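Sarcolemmal membrane-associated protein (Homo sapiens, PDB 6AR0) associates with the STRIPAK core to form an extended complex that dephosphorylates the kinase STK3 and so inhibits Hippo signalling, this chain being the protein's FHA domain. Local coordinates at residues S3-F17 / G119-D131. Residues are numbered along the deposited sequence; the frame is centred on the assembly and turned at random.
Sequences SALAIFTCRPNSHPF and GCIVSTIKLFLPD
Ser14 holds its OG anti to its own backbone N (chi1 -173°), which carries the hydroxyl across to strand 121-128. There it accepts the N-H of Val122, with Val122 N 2.9 Å from Ser14 OG and the bond almost straight at 175°. The same hydroxyl gives its proton to the carbonyl of His15, Ser14 OG to His15 O being 2.7 Å. With an alanine here, the Val122 N-H would probably lose its acceptor and the His15 carbonyl its hydroxyl donor. His15 N bonds to Cys120 O on one side of this link. On the other, Arg11 N bonds to Val122 O, so the type I turn from Arg11 to Ser14 is pinned at both ends. Ahead of the turn, strand 5-10 pairs antiparallel with strand 121-128, from Cys10 with Ser123 to Leu5 with Phe128. Ile125 extends its CG1 away from the backbone N (chi1 -162°), placing CD1 over one face of the Phe8 ring in a CH-pi contact, 4.0 Å from the centroid. Ala6 CB meets the same methyl and also Leu127 CD2 (3.7 Å). On the other sheet face, Ile7 CD1 reaches Phe128 CE2 at 3.8 Å. Back at the turn end, the Phe17 ring presents its edge to Ser123 OG and rests one face on Cys10 CB; Phe46 meets it edge-to-face. Water 2 bridges the hydroxyls of Thr9 and Thr124. Strands 20-23 and 102-105 continue the sheet outward, and this pairing of the first and last strands is characteristic of the FHA beta sandwich, where the chain's ends come together.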
ATOM      1  N   SER A   3      16.136  10.529  -4.070  1.00 17.12           N
ATOM      2  CA  SER A   3      14.780  10.405  -3.569  1.00 14.47           C
ATOM      3  C   SER A   3      14.605   8.968  -3.106  1.00 12.63           C
ATOM      4  O   SER A   3      14.887   8.044  -3.877  1.00 13.38           O
ATOM      5  CB  SER A   3      13.799  10.702  -4.711  1.00 16.66           C
ATOM      6  OG  SER A   3      12.473  10.818  -4.250  1.00 20.07           O
ATOM      7  N   ALA A   4      14.073   8.774  -1.888  1.00 12.94           N
ATOM      8  CA  ALA A   4      13.690   7.436  -1.430  1.00 10.76           C
ATOM      9  C   ALA A   4      12.589   6.882  -2.327  1.00  9.81           C
ATOM     10  O   ALA A   4      11.769   7.621  -2.872  1.00 10.25           O
ATOM     11  CB  ALA A   4      13.195   7.471   0.017  1.00 11.82           C
ATOM     12  N   LEU A   5      12.558   5.562  -2.456  1.00  8.91           N
ATOM     13  CA  LEU A   5      11.728   4.916  -3.460  1.00  8.24           C
ATOM     14  C   LEU A   5      11.095   3.652  -2.892  1.00  7.44           C
ATOM     15  O   LEU A   5      11.771   2.837  -2.250  1.00  7.60           O
ATOM     16  CB  LEU A   5      12.588   4.527  -4.676  1.00  8.70           C
ATOM     17  CG  LEU A   5      11.977   3.639  -5.759  1.00  8.59           C
ATOM     18  CD1 LEU A   5      10.799   4.323  -6.440  1.00  9.66           C
ATOM     19  CD2 LEU A   5      13.030   3.243  -6.773  1.00 11.54           C
ATOM     20  N   ALA A   6       9.807   3.482  -3.174  1.00  7.12           N
ATOM     21  CA  ALA A   6       9.086   2.235  -2.947  1.00  6.74           C
ATOM     22  C   ALA A   6       8.604   1.709  -4.286  1.00  7.92           C
ATOM     23  O   ALA A   6       7.892   2.414  -5.014  1.00  8.55           O
ATOM     24  CB  ALA A   6       7.874   2.456  -2.046  1.00  7.72           C
ATOM     25  N   ILE A   7       8.974   0.474  -4.608  1.00  6.84           N
ATOM     26  CA  ILE A   7       8.486  -0.198  -5.804  1.00  7.30           C
ATOM     27  C   ILE A   7       7.423  -1.197  -5.383  1.00  6.94           C
ATOM     28  O   ILE A   7       7.682  -2.068  -4.550  1.00  8.34           O
ATOM     29  CB  ILE A   7       9.621  -0.906  -6.561  1.00  8.17           C
ATOM     30  CG1 ILE A   7      10.670   0.112  -7.042  1.00  9.29           C
ATOM     31  CG2 ILE A   7       9.048  -1.704  -7.736  1.00  8.79           C
ATOM     32  CD1 ILE A   7      11.842  -0.495  -7.799  1.00 11.00           C
ATOM     33  N   PHE A   8       6.228  -1.055  -5.949  1.00  7.30           N
ATOM     34  CA  PHE A   8       5.106  -1.958  -5.698  1.00  7.50           C
ATOM     35  C   PHE A   8       4.937  -2.866  -6.909  1.00  7.55           C
ATOM     36  O   PHE A   8       4.719  -2.371  -8.015  1.00  8.62           O
ATOM     37  CB  PHE A   8       3.791  -1.183  -5.550  1.00  8.12           C
ATOM     38  CG  PHE A   8       3.670  -0.334  -4.309  1.00  8.55           C
ATOM     39  CD1 PHE A   8       2.822  -0.717  -3.295  1.00 10.67           C
ATOM     40  CD2 PHE A   8       4.328   0.884  -4.189  1.00  8.94           C
ATOM     41  CE1 PHE A   8       2.661   0.070  -2.170  1.00 13.61           C
ATOM     42  CE2 PHE A   8       4.168   1.683  -3.057  1.00 10.41           C
ATOM     43  CZ  PHE A   8       3.328   1.272  -2.060  1.00 12.14           C
ATOM     44  N   THR A   9       5.021  -4.186  -6.708  1.00  7.88           N
ATOM     45  CA  THR A   9       4.783  -5.146  -7.777  1.00  8.44           C
ATOM     46  C   THR A   9       3.600  -6.031  -7.427  1.00  8.34           C
ATOM     47  O   THR A   9       3.408  -6.424  -6.273  1.00 10.93           O
ATOM     48  CB  THR A   9       6.021  -6.004  -8.055  1.00  9.86           C
ATOM     49  OG1 THR A   9       6.486  -6.612  -6.859  1.00 15.68           O
ATOM     50  CG2 THR A   9       7.121  -5.144  -8.615  1.00 14.47           C
ATOM     51  N   CYS A  10       2.815  -6.370  -8.434  1.00  9.16           N
ATOM     52  CA  CYS A  10       1.549  -7.067  -8.252  1.00  9.08           C
ATOM     53  C   CYS A  10       1.766  -8.558  -8.026  1.00  9.84           C
ATOM     54  O   CYS A  10       2.352  -9.243  -8.875  1.00 14.10           O
ATOM     55  CB  CYS A  10       0.738  -6.827  -9.520  1.00 10.61           C
ATOM     56  SG  CYS A  10      -0.902  -7.512  -9.600  1.00 12.01           S
ATOM     57  N   ARG A  11       1.254  -9.083  -6.908  1.00 10.04           N
ATOM     58  CA  ARG A  11       1.362 -10.497  -6.580  1.00 10.52           C
ATOM     59  C   ARG A  11       0.297 -11.312  -7.310  1.00 10.05           C
ATOM     60  O   ARG A  11      -0.700 -10.769  -7.782  1.00 10.81           O
ATOM     61  CB  ARG A  11       1.184 -10.687  -5.076  1.00 11.73           C
ATOM     62  CG  ARG A  11       2.320 -10.117  -4.250  1.00 12.94           C
ATOM     63  CD  ARG A  11       3.451 -11.094  -4.106  1.00 16.43           C
ATOM     64  NE  ARG A  11       3.093 -12.201  -3.227  1.00 16.92           N
ATOM     65  CZ  ARG A  11       3.941 -13.149  -2.838  1.00 18.05           C
ATOM     66  NH1 ARG A  11       5.204 -13.147  -3.245  1.00 21.01           N
ATOM     67  NH2 ARG A  11       3.532 -14.109  -2.028  1.00 19.09           N
ATOM     68  N   PRO A  12       0.473 -12.632  -7.391  1.00 11.57           N
ATOM     69  CA  PRO A  12      -0.455 -13.433  -8.197  1.00 12.12           C
ATOM     70  C   PRO A  12      -1.885 -13.431  -7.715  1.00 13.87           C
ATOM     71  O   PRO A  12      -2.783 -13.712  -8.524  1.00 16.75           O
ATOM     72  CB  PRO A  12       0.138 -14.843  -8.122  1.00 15.12           C
ATOM     73  CG  PRO A  12       1.538 -14.673  -7.812  1.00 16.02           C
ATOM     74  CD  PRO A  12       1.662 -13.408  -6.998  1.00 12.49           C
ATOM     75  N   ASN A  13      -2.132 -13.204  -6.430  1.00 11.72           N
ATOM     76  CA  ASN A  13      -3.482 -13.211  -5.891  1.00 13.12           C
ATOM     77  C   ASN A  13      -4.071 -11.813  -5.776  1.00 11.59           C
ATOM     78  O   ASN A  13      -5.082 -11.629  -5.085  1.00 12.94           O
ATOM     79  CB  ASN A  13      -3.526 -13.958  -4.551  1.00 14.74           C
ATOM     80  CG  ASN A  13      -2.560 -13.399  -3.522  1.00 14.22           C
ATOM     81  OD1 ASN A  13      -1.580 -12.742  -3.859  1.00 15.08           O
ATOM     82  ND2 ASN A  13      -2.839 -13.660  -2.248  1.00 16.99           N
ATOM     83  N   SER A  14      -3.475 -10.837  -6.454  1.00 10.28           N
ATOM     84  CA  SER A  14      -3.950  -9.471  -6.415  1.00  9.20           C
ATOM     85  C   SER A  14      -4.926  -9.181  -7.543  1.00  9.21           C
ATOM     86  O   SER A  14      -4.815  -9.715  -8.652  1.00 10.53           O
ATOM     87  CB  SER A  14      -2.767  -8.533  -6.605  1.00  9.18           C
ATOM     88  OG  SER A  14      -3.113  -7.182  -6.427  1.00  8.47           O
ATOM     89  N   HIS A  15      -5.860  -8.293  -7.261  1.00  9.28           N
ATOM     90  CA  HIS A  15      -6.512  -7.561  -8.324  1.00  9.24           C
ATOM     91  C   HIS A  15      -5.429  -6.912  -9.191  1.00  9.18           C
ATOM     92  O   HIS A  15      -4.443  -6.395  -8.654  1.00  9.12           O
ATOM     93  CB  HIS A  15      -7.387  -6.507  -7.649  1.00 10.15           C
ATOM     94  CG  HIS A  15      -8.252  -5.733  -8.570  1.00 11.98           C
ATOM     95  ND1 HIS A  15      -9.340  -6.269  -9.221  1.00 14.50           N
ATOM     96  CD2 HIS A  15      -8.235  -4.416  -8.874  1.00 14.87           C
ATOM     97  CE1 HIS A  15      -9.932  -5.314  -9.923  1.00 16.14           C
ATOM     98  NE2 HIS A  15      -9.277  -4.185  -9.730  1.00 17.27           N
ATOM     99  N   PRO A  16      -5.542  -6.932 -10.515  1.00  9.81           N
ATOM    100  CA  PRO A  16      -4.402  -6.503 -11.340  1.00  9.92           C
ATOM    101  C   PRO A  16      -4.070  -5.026 -11.197  1.00  9.98           C
ATOM    102  O   PRO A  16      -4.954  -4.167 -11.135  1.00 10.59           O
ATOM    103  CB  PRO A  16      -4.869  -6.821 -12.760  1.00 11.78           C
ATOM    104  CG  PRO A  16      -5.803  -7.972 -12.553  1.00 13.35           C
ATOM    105  CD  PRO A  16      -6.572  -7.602 -11.329  1.00 11.86           C
ATOM    106  N   PHE A  17      -2.770  -4.737 -11.180  1.00  9.45           N
ATOM    107  CA  PHE A  17      -2.271  -3.375 -11.302  1.00  9.98           C
ATOM    108  C   PHE A  17      -0.893  -3.435 -11.932  1.00  9.35           C
ATOM    109  O   PHE A  17      -0.222  -4.470 -11.881  1.00 11.64           O
ATOM    110  CB  PHE A  17      -2.236  -2.617  -9.956  1.00  9.58           C
ATOM    111  CG  PHE A  17      -1.235  -3.144  -8.955  1.00  8.73           C
ATOM    112  CD1 PHE A  17      -1.581  -4.143  -8.053  1.00  8.81           C
ATOM    113  CD2 PHE A  17       0.042  -2.612  -8.903  1.00  8.62           C
ATOM    114  CE1 PHE A  17      -0.675  -4.588  -7.116  1.00 10.05           C
ATOM    115  CE2 PHE A  17       0.949  -3.058  -7.968  1.00  8.96           C
ATOM    116  CZ  PHE A  17       0.594  -4.038  -7.068  1.00  9.00           C
ATOM    117  N   GLY A 119     -11.539  -8.520  -6.125  1.00 11.40           N
ATOM    118  CA  GLY A 119     -10.224  -8.708  -5.556  1.00 11.56           C
ATOM    119  C   GLY A 119      -9.704  -7.472  -4.824  1.00 11.44           C
ATOM    120  O   GLY A 119     -10.249  -6.373  -4.898  1.00 14.33           O
ATOM    121  N   CYS A 120      -8.606  -7.670  -4.102  1.00 11.53           N
ATOM    122  CA  CYS A 120      -7.940  -6.625  -3.332  1.00 11.52           C
ATOM    123  C   CYS A 120      -6.526  -6.428  -3.873  1.00 11.79           C
ATOM    124  O   CYS A 120      -6.053  -7.187  -4.732  1.00 12.04           O
ATOM    125  CB  CYS A 120      -7.908  -6.990  -1.839  1.00 11.50           C
ATOM    126  SG  CYS A 120      -6.992  -8.484  -1.445  1.00 11.75           S
ATOM    127  N   ILE A 121      -5.828  -5.405  -3.382  1.00  7.77           N
ATOM    128  CA  ILE A 121      -4.474  -5.143  -3.853  1.00  8.10           C
ATOM    129  C   ILE A 121      -3.507  -5.906  -2.960  1.00  7.63           C
ATOM    130  O   ILE A 121      -3.508  -5.725  -1.739  1.00  8.69           O
ATOM    131  CB  ILE A 121      -4.178  -3.642  -3.843  1.00  8.59           C
ATOM    132  CG1 ILE A 121      -5.092  -2.902  -4.824  1.00  9.46           C
ATOM    133  CG2 ILE A 121      -2.703  -3.370  -4.129  1.00  8.52           C
ATOM    134  CD1 ILE A 121      -4.907  -3.257  -6.283  1.00  9.92           C
ATOM    135  N   VAL A 122      -2.692  -6.770  -3.569  1.00  7.86           N
ATOM    136  CA  VAL A 122      -1.669  -7.535  -2.861  1.00  8.08           C
ATOM    137  C   VAL A 122      -0.359  -7.280  -3.598  1.00  7.49           C
ATOM    138  O   VAL A 122      -0.243  -7.593  -4.790  1.00  8.10           O
ATOM    139  CB  VAL A 122      -1.978  -9.045  -2.801  1.00  8.80           C
ATOM    140  CG1 VAL A 122      -0.987  -9.746  -1.886  1.00 10.01           C
ATOM    141  CG2 VAL A 122      -3.411  -9.304  -2.334  1.00  9.84           C
ATOM    142  N   SER A 123       0.616  -6.708  -2.901  1.00  7.51           N
ATOM    143  CA  SER A 123       1.827  -6.218  -3.552  1.00  7.94           C
ATOM    144  C   SER A 123       3.067  -6.667  -2.797  1.00  9.37           C
ATOM    145  O   SER A 123       3.055  -6.786  -1.570  1.00 14.71           O
ATOM    146  CB  SER A 123       1.782  -4.680  -3.574  1.00  8.76           C
ATOM    147  OG  SER A 123       2.813  -4.013  -4.271  1.00 12.72           O
ATOM    148  N   THR A 124       4.138  -6.930  -3.521  1.00  8.13           N
ATOM    149  CA  THR A 124       5.449  -6.920  -2.895  1.00  7.72           C
ATOM    150  C   THR A 124       5.929  -5.485  -2.898  1.00  8.78           C
ATOM    151  O   THR A 124       5.702  -4.760  -3.871  1.00 12.23           O
ATOM    152  CB  THR A 124       6.435  -7.746  -3.716  1.00 10.33           C
ATOM    153  OG1 THR A 124       5.933  -9.073  -3.848  1.00 13.29           O
ATOM    154  CG2 THR A 124       7.823  -7.771  -3.070  1.00 14.00           C
ATOM    155  N   ILE A 125       6.582  -5.056  -1.824  1.00  8.08           N
ATOM    156  CA  ILE A 125       7.172  -3.719  -1.771  1.00  8.63           C
ATOM    157  C   ILE A 125       8.677  -3.871  -1.592  1.00  9.72           C
ATOM    158  O   ILE A 125       9.134  -4.611  -0.716  1.00 12.17           O
ATOM    159  CB  ILE A 125       6.512  -2.819  -0.699  1.00  9.81           C
ATOM    160  CG1 ILE A 125       6.800  -1.326  -0.934  1.00 10.10           C
ATOM    161  CG2 ILE A 125       6.879  -3.273   0.714  1.00 12.14           C
ATOM    162  CD1 ILE A 125       5.941  -0.353  -0.104  1.00 11.36           C
ATOM    163  N   LYS A 126       9.437  -3.187  -2.439  1.00  8.15           N
ATOM    164  CA  LYS A 126      10.887  -3.087  -2.324  1.00  8.74           C
ATOM    165  C   LYS A 126      11.229  -1.633  -2.055  1.00  8.22           C
ATOM    166  O   LYS A 126      10.614  -0.732  -2.633  1.00  9.51           O
ATOM    167  CB  LYS A 126      11.570  -3.583  -3.598  1.00 10.61           C
ATOM    168  CG  LYS A 126      11.320  -5.064  -3.860  1.00 12.76           C
ATOM    169  CD  LYS A 126      12.037  -5.956  -2.845  1.00 18.35           C
ATOM    170  CE  LYS A 126      11.785  -7.428  -3.098  1.00 29.67           C
ATOM    171  NZ  LYS A 126      12.687  -7.962  -4.156  1.00 35.94           N
ATOM    172  N   LEU A 127      12.146  -1.407  -1.128  1.00  7.73           N
ATOM    173  CA  LEU A 127      12.352  -0.089  -0.551  1.00  7.91           C
ATOM    174  C   LEU A 127      13.813   0.303  -0.677  1.00  8.06           C
ATOM    175  O   LEU A 127      14.705  -0.502  -0.390  1.00  8.80           O
ATOM    176  CB  LEU A 127      11.979  -0.093   0.934  1.00  8.32           C
ATOM    177  CG  LEU A 127      10.528  -0.486   1.220  1.00  8.10           C
ATOM    178  CD1 LEU A 127      10.331  -0.686   2.719  1.00  9.22           C
ATOM    179  CD2 LEU A 127       9.570   0.576   0.679  1.00  8.10           C
ATOM    180  N   PHE A 128      14.047   1.546  -1.090  1.00  7.64           N
ATOM    181  CA  PHE A 128      15.392   2.051  -1.349  1.00  8.71           C
ATOM    182  C   PHE A 128      15.573   3.414  -0.705  1.00  8.71           C
ATOM    183  O   PHE A 128      14.711   4.292  -0.831  1.00  8.57           O
ATOM    184  CB  PHE A 128      15.664   2.120  -2.857  1.00  9.38           C
ATOM    185  CG  PHE A 128      15.435   0.814  -3.530  1.00  9.62           C
ATOM    186  CD1 PHE A 128      16.427  -0.148  -3.590  1.00 11.76           C
ATOM    187  CD2 PHE A 128      14.183   0.505  -4.018  1.00  9.83           C
ATOM    188  CE1 PHE A 128      16.167  -1.387  -4.159  1.00 13.30           C
ATOM    189  CE2 PHE A 128      13.933  -0.722  -4.597  1.00 13.01           C
ATOM    190  CZ  PHE A 128      14.931  -1.669  -4.672  1.00 13.82           C
ATOM    191  N   LEU A 129      16.713   3.576  -0.030  1.00 10.65           N
ATOM    192  CA  LEU A 129      17.090   4.831   0.574  1.00 11.23           C
ATOM    193  C   LEU A 129      17.354   5.880  -0.506  1.00 11.77           C
ATOM    194  O   LEU A 129      17.569   5.547  -1.673  1.00 11.72           O
ATOM    195  CB  LEU A 129      18.351   4.620   1.412  1.00 13.78           C
ATOM    196  CG  LEU A 129      18.306   3.519   2.477  1.00 16.18           C
ATOM    197  CD1 LEU A 129      19.659   3.342   3.135  1.00 21.06           C
ATOM    198  CD2 LEU A 129      17.237   3.809   3.518  1.00 18.27           C
ATOM    199  N   PRO A 130      17.369   7.162  -0.136  1.00 13.52           N
ATOM    200  CA  PRO A 130      17.619   8.199  -1.150  1.00 15.23           C
ATOM    201  C   PRO A 130      18.904   8.003  -1.915  1.00 15.49           C
ATOM    202  O   PRO A 130      18.965   8.365  -3.097  1.00 18.88           O
ATOM    203  CB  PRO A 130      17.638   9.494  -0.333  1.00 16.39           C
ATOM    204  CG  PRO A 130      16.744   9.200   0.809  1.00 16.21           C
ATOM    205  CD  PRO A 130      16.973   7.747   1.151  1.00 14.82           C
ATOM    206  N   ASP A 131      19.940   7.451  -1.283  1.00 14.96           N
ATOM    207  CA  ASP A 131      21.205   7.244  -1.975  1.00 16.08           C
ATOM    208  C   ASP A 131      21.192   6.032  -2.901  1.00 16.42           C
ATOM    209  O   ASP A 131      22.195   5.774  -3.574  1.00 17.09           O
ATOM    210  CB  ASP A 131      22.376   7.179  -0.983  1.00 20.83           C
ATOM    211  CG  ASP A 131      22.367   5.938  -0.118  1.00 19.51           C
ATOM    212  OD1 ASP A 131      21.532   5.040  -0.327  1.00 21.52           O
ATOM    213  OD2 ASP A 131      23.219   5.855   0.795  1.00 27.74           O
TER
HETATM  214  O   HOH W   1      15.875   5.493  -3.850  1.00 13.61           O
HETATM  215  O   HOH W   2       4.983  -9.207  -6.486  1.00 22.33           O
HETATM  216  O   HOH W   3       7.333 -11.158  -3.279  1.00 31.57           O
HETATM  217  O   HOH W   4      -7.522 -10.301  -5.059  1.00 12.31           O
HETATM  218  O   HOH W   5     -11.037  -8.298  -8.856  1.00 18.01           O